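Local atomic coordinates of exodeoxyribonuclease (Neisseria meningitidis, PDB entry 4B5F), a protein that probably cleaves DNA at abasic sites during base excision repair, as an AP endonuclease of the ExoA family that uses magnesium or manganese ions. Residues 129-134 with 184-189. Numbering follows the deposited sequence.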
# COMPACT_ATOMS: atom_id res chain seq x y z
N ALA A 129 -10.99 -2.96 -13.08
CA ALA A 129 -11.71 -1.75 -12.68
C ALA A 129 -10.79 -0.65 -12.17
O ALA A 129 -11.16 0.52 -12.17
CB ALA A 129 -12.76 -2.10 -11.63
N PHE A 130 -9.60 -1.03 -11.74
CA PHE A 130 -8.67 -0.09 -11.12
C PHE A 130 -7.70 0.46 -12.16
O PHE A 130 -7.23 1.59 -12.04
CB PHE A 130 -7.92 -0.76 -9.97
CG PHE A 130 -7.03 0.17 -9.20
CD1 PHE A 130 -7.55 1.31 -8.60
CD2 PHE A 130 -5.68 -0.10 -9.05
CE1 PHE A 130 -6.73 2.17 -7.89
CE2 PHE A 130 -4.86 0.75 -8.33
CZ PHE A 130 -5.39 1.89 -7.75
N TYR A 131 -7.39 -0.34 -13.17
CA TYR A 131 -6.48 0.08 -14.23
C TYR A 131 -6.91 1.40 -14.87
O TYR A 131 -6.10 2.32 -15.01
CB TYR A 131 -6.33 -1.01 -15.29
CG TYR A 131 -5.24 -0.75 -16.29
CD1 TYR A 131 -3.91 -1.03 -15.99
CD2 TYR A 131 -5.53 -0.24 -17.55
CE1 TYR A 131 -2.90 -0.80 -16.91
CE2 TYR A 131 -4.53 -0.00 -18.48
CZ TYR A 131 -3.22 -0.28 -18.15
OH TYR A 131 -2.22 -0.05 -19.07
N PRO A 132 -8.19 1.51 -15.27
CA PRO A 132 -8.67 2.76 -15.88
C PRO A 132 -8.60 3.93 -14.92
O PRO A 132 -8.48 5.08 -15.35
CB PRO A 132 -10.12 2.44 -16.24
CG PRO A 132 -10.51 1.33 -15.34
CD PRO A 132 -9.27 0.51 -15.17
N MET A 133 -8.67 3.65 -13.62
CA MET A 133 -8.56 4.70 -12.61
C MET A 133 -7.13 5.21 -12.53
O MET A 133 -6.89 6.40 -12.32
CB MET A 133 -9.01 4.18 -11.24
CG MET A 133 -10.48 3.84 -11.15
SD MET A 133 -10.96 3.30 -9.50
CE MET A 133 -10.50 4.74 -8.53
N LEU A 134 -6.17 4.31 -12.70
CA LEU A 134 -4.76 4.66 -12.70
C LEU A 134 -4.41 5.46 -13.95
O LEU A 134 -3.56 6.35 -13.91
CB LEU A 134 -3.88 3.41 -12.61
CG LEU A 134 -3.84 2.69 -11.26
CD1 LEU A 134 -3.13 1.35 -11.38
CD2 LEU A 134 -3.17 3.57 -10.22
N HIS A 184 4.75 0.88 -17.42
CA HIS A 184 5.23 1.31 -18.73
C HIS A 184 4.14 1.90 -19.62
O HIS A 184 4.31 2.98 -20.20
CB HIS A 184 5.94 0.16 -19.45
CG HIS A 184 7.13 -0.37 -18.70
ND1 HIS A 184 7.02 -1.29 -17.69
CD2 HIS A 184 8.45 -0.08 -18.82
CE1 HIS A 184 8.23 -1.56 -17.21
NE2 HIS A 184 9.11 -0.84 -17.88
N LYS A 185 3.01 1.21 -19.73
CA LYS A 185 1.92 1.68 -20.58
C LYS A 185 1.27 2.94 -20.04
O LYS A 185 1.05 3.91 -20.77
CB LYS A 185 0.87 0.58 -20.79
CG LYS A 185 1.38 -0.60 -21.60
CD LYS A 185 0.24 -1.55 -21.96
CE LYS A 185 0.72 -2.66 -22.88
NZ LYS A 185 -0.40 -3.53 -23.33
N LEU A 186 0.96 2.94 -18.74
CA LEU A 186 0.34 4.11 -18.12
C LEU A 186 1.37 5.15 -17.70
O LEU A 186 1.07 6.34 -17.66
CB LEU A 186 -0.52 3.69 -16.92
CG LEU A 186 -1.72 2.80 -17.24
CD1 LEU A 186 -2.63 2.66 -16.03
CD2 LEU A 186 -2.49 3.36 -18.43
N GLY A 187 2.58 4.70 -17.40
CA GLY A 187 3.68 5.61 -17.10
C GLY A 187 3.94 5.84 -15.63
O GLY A 187 4.65 6.78 -15.27
N TRP A 188 3.39 4.99 -14.77
CA TRP A 188 3.62 5.10 -13.34
C TRP A 188 5.03 4.64 -12.97
O TRP A 188 5.62 3.83 -13.68
CB TRP A 188 2.57 4.31 -12.55
CG TRP A 188 1.22 4.96 -12.55
CD1 TRP A 188 0.24 4.80 -13.48
CD2 TRP A 188 0.70 5.87 -11.58
NE1 TRP A 188 -0.86 5.55 -13.15
CE2 TRP A 188 -0.60 6.22 -11.98
CE3 TRP A 188 1.22 6.42 -10.40
CZ2 TRP A 188 -1.40 7.09 -11.25
CZ3 TRP A 188 0.42 7.29 -9.68
CH2 TRP A 188 -0.87 7.62 -10.11
N THR A 189 5.56 5.15 -11.87
CA THR A 189 6.90 4.80 -11.43
C THR A 189 6.89 3.96 -10.15
O THR A 189 6.40 4.40 -9.11
CB THR A 189 7.78 6.05 -11.20
OG1 THR A 189 8.07 6.67 -12.46
CG2 THR A 189 9.09 5.66 -10.53
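Leu-186 lays its CD1 methyl over one face of the Tyr-131 ring, 3.8 Å from the ring centroid, a CH-pi contact. The tyrosine swings across to meet it because its CG stands anti to the backbone N (chi1 -170°), which carries the phenol out from helix 117-139. Leu-186 CG and CD2 sit at the hydroxyl end of the ring, with CG 3.5 Å from Tyr-131 CZ. The same Leu-186 CD1 methyl also touches Leu-134 CB at 3.7 Å, so one methyl meets two residues about one helical turn apart. Leu-134 then turns its CD2 toward one face of the Trp-188 indole, near the rim and 4.1 Å from CZ2; Val-182 of helix 173-185 packs against both of these side chains. At the outer margin, Tyr-131 OH lies against Lys-185 CB at 3.6 Å, while the extended lysine chain runs on past it. The polar edge is a single bond: Trp-188 NE1 donates to Leu-134 O at 2.9 Å, with an N-H...O angle of 150°. The oxygen lies in the indole plane, but the nitrogen stands 51° out of the carbonyl plane. Apolar packing thus ties helix 117-139 of this DNase I-like fold to the C-terminal end of helix 173-185 and the turn leading into strand 189-190, while the one hydrogen bond satisfies the buried indole N-H and helps fix the rotation of the tryptophan ring.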